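Local coordinates for metallo-beta-lactamase family protein (PDB 3R2U) that probably acts as an iron-dependent hydrolase or oxygenase of the metallo-beta-lactamase superfamily, binding one iron(III) ion in its metallo-beta-lactamase domain, at residues Ala98-Ser103 and Lys113-His118. Sequence-based numbering, arbitrary orientation.
Sequences ANIYVS and KNMPNH
Ile100 and Val102, on one face of strand 99-103, meet Met115 and Pro116 in a small apolar contact between an inner strand of the metallo-beta-lactamase domain and the loop leading to edge strand 120-122. Ile100 and Met115 carry most of it. The side chain of Met115 is bent at both chi2 (-55°) and chi3 (-71°), so that its methyl, rather than the sulfur, is presented to the strand. Met115 CE lies 3.7 Å from Ile100 CD1, the two chains crossing at a slant, and 4.2 Å from Val102 CG1, which it meets tip to tip. CE thus touches both branched residues, two positions apart on the strand. The outer arm of Ile100 is extended (chi2 166°), carrying CD1 out to the loop, where it also packs 3.9 Å from Pro116 CG; here side chain and proline ring stand roughly at right angles. No direct hydrogen bond joins the segments. Instead a water bridges their backbones: it accepts from Ile100 N at 3.0 Å and donates to His118 O at 2.6 Å, a polar link beside the apolar cluster. The loop is also held from outside: Arg90 NH1 is hydrogen-bonded to Lys113 O, and Asn114 ND2 to Phe279 O. The side chain of Val102 is about 14 Å from the bound iron(III) ion, so the contact lies away from the metal site. Strand 99-103 runs between parallel neighbours 72-77 and 120-122; Phe121 of the latter touches both Val102 and Met115, while Ala93 of helix 89-96 packs against Ile100 and Pro116.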
loop_
_atom_site.group_PDB
_atom_site.type_symbol
_atom_site.label_atom_id
_atom_site.label_comp_id
_atom_site.label_asym_id
_atom_site.label_seq_id
_atom_site.Cartn_x
_atom_site.Cartn_y
_atom_site.Cartn_z
ATOM N N ALA A 98 18.624 23.510 3.251
ATOM C CA ALA A 98 19.742 22.900 3.954
ATOM C C ALA A 98 21.072 23.407 3.404
ATOM O O ALA A 98 21.148 23.931 2.276
ATOM C CB ALA A 98 19.672 21.381 3.816
ATOM N N ASN A 99 22.114 23.293 4.220
ATOM C CA ASN A 99 23.461 23.593 3.760
ATOM C C ASN A 99 23.909 22.411 2.916
ATOM O O ASN A 99 23.715 21.270 3.323
ATOM C CB ASN A 99 24.403 23.774 4.936
ATOM C CG ASN A 99 24.155 25.076 5.674
ATOM O OD1 ASN A 99 23.862 25.082 6.849
ATOM N ND2 ASN A 99 24.223 26.167 4.964
ATOM N N ILE A 100 24.457 22.669 1.732
ATOM C CA ILE A 100 24.959 21.591 0.897
ATOM C C ILE A 100 26.447 21.743 0.654
ATOM O O ILE A 100 26.970 22.849 0.588
ATOM C CB ILE A 100 24.166 21.417 -0.411
ATOM C CG1 ILE A 100 24.256 22.670 -1.290
ATOM C CG2 ILE A 100 22.691 21.094 -0.067
ATOM C CD1 ILE A 100 23.788 22.416 -2.727
ATOM N N TYR A 101 27.116 20.598 0.559
ATOM C CA TYR A 101 28.561 20.516 0.434
ATOM C C TYR A 101 28.895 19.657 -0.761
ATOM O O TYR A 101 28.470 18.500 -0.844
ATOM C CB TYR A 101 29.155 19.906 1.720
ATOM C CG TYR A 101 28.761 20.709 2.947
ATOM C CD1 TYR A 101 27.500 20.551 3.519
ATOM C CD2 TYR A 101 29.622 21.643 3.509
ATOM C CE1 TYR A 101 27.112 21.283 4.604
ATOM C CE2 TYR A 101 29.236 22.399 4.614
ATOM C CZ TYR A 101 27.979 22.207 5.155
ATOM O OH TYR A 101 27.548 22.931 6.244
ATOM N N VAL A 102 29.604 20.249 -1.717
ATOM C CA VAL A 102 30.026 19.536 -2.896
ATOM C C VAL A 102 31.503 19.868 -3.123
ATOM O O VAL A 102 32.026 20.845 -2.591
ATOM C CB VAL A 102 29.197 19.911 -4.138
ATOM C CG1 VAL A 102 27.705 19.632 -3.905
ATOM C CG2 VAL A 102 29.443 21.352 -4.538
ATOM N N SER A 103 32.173 19.045 -3.906
ATOM C CA SER A 103 33.573 19.252 -4.160
ATOM C C SER A 103 33.938 20.528 -4.930
ATOM O O SER A 103 33.369 20.833 -5.989
ATOM C CB SER A 103 34.153 18.045 -4.906
ATOM O OG SER A 103 35.545 18.248 -5.200
ATOM N N LYS A 113 28.192 23.565 -11.784
ATOM C CA LYS A 113 27.691 24.847 -12.277
ATOM C C LYS A 113 26.255 25.044 -11.798
ATOM O O LYS A 113 25.625 24.105 -11.303
ATOM C CB LYS A 113 27.708 24.890 -13.806
ATOM C CG LYS A 113 29.058 24.532 -14.460
ATOM C CD LYS A 113 30.141 25.576 -14.205
ATOM C CE LYS A 113 31.494 25.061 -14.700
ATOM N NZ LYS A 113 32.555 26.084 -14.591
ATOM N N ASN A 114 25.760 26.274 -11.921
ATOM C CA ASN A 114 24.376 26.600 -11.599
ATOM C C ASN A 114 23.981 26.127 -10.211
ATOM O O ASN A 114 22.921 25.531 -10.044
ATOM C CB ASN A 114 23.441 25.950 -12.649
ATOM C CG ASN A 114 23.743 26.406 -14.066
ATOM O OD1 ASN A 114 24.197 27.521 -14.278
ATOM N ND2 ASN A 114 23.463 25.552 -15.045
ATOM N N MET A 115 24.846 26.338 -9.226
ATOM C CA MET A 115 24.578 25.858 -7.878
ATOM C C MET A 115 23.787 26.872 -7.087
ATOM O O MET A 115 23.910 28.051 -7.308
ATOM C CB MET A 115 25.875 25.540 -7.132
ATOM C CG MET A 115 26.642 24.359 -7.695
ATOM S SD MET A 115 25.655 22.875 -7.791
ATOM C CE MET A 115 25.513 22.450 -6.036
ATOM N N PRO A 116 22.965 26.399 -6.143
ATOM C CA PRO A 116 22.189 27.338 -5.350
ATOM C C PRO A 116 23.084 28.220 -4.499
ATOM O O PRO A 116 24.236 27.868 -4.209
ATOM C CB PRO A 116 21.283 26.447 -4.480
ATOM C CG PRO A 116 21.738 25.081 -4.640
ATOM C CD PRO A 116 22.667 25.000 -5.827
ATOM N N ASN A 117 22.566 29.384 -4.144
ATOM C CA ASN A 117 23.318 30.318 -3.329
ATOM C C ASN A 117 23.715 29.669 -2.028
ATOM O O ASN A 117 22.969 28.842 -1.462
ATOM C CB ASN A 117 22.525 31.611 -3.070
ATOM C CG ASN A 117 22.510 32.532 -4.278
ATOM O OD1 ASN A 117 23.380 32.442 -5.150
ATOM N ND2 ASN A 117 21.535 33.438 -4.326
ATOM N N HIS A 118 24.922 30.000 -1.591
ATOM C CA HIS A 118 25.453 29.507 -0.329
ATOM C C HIS A 118 25.967 28.056 -0.351
ATOM O O HIS A 118 26.386 27.541 0.684
ATOM C CB HIS A 118 24.435 29.726 0.801
ATOM C CG HIS A 118 23.965 31.142 0.909
ATOM N ND1 HIS A 118 24.743 32.143 1.449
ATOM C CD2 HIS A 118 22.803 31.729 0.534
ATOM C CE1 HIS A 118 24.079 33.285 1.406
ATOM N NE2 HIS A 118 22.900 33.061 0.855
HETATM O O HOH W 1 24.733 25.590 1.222
#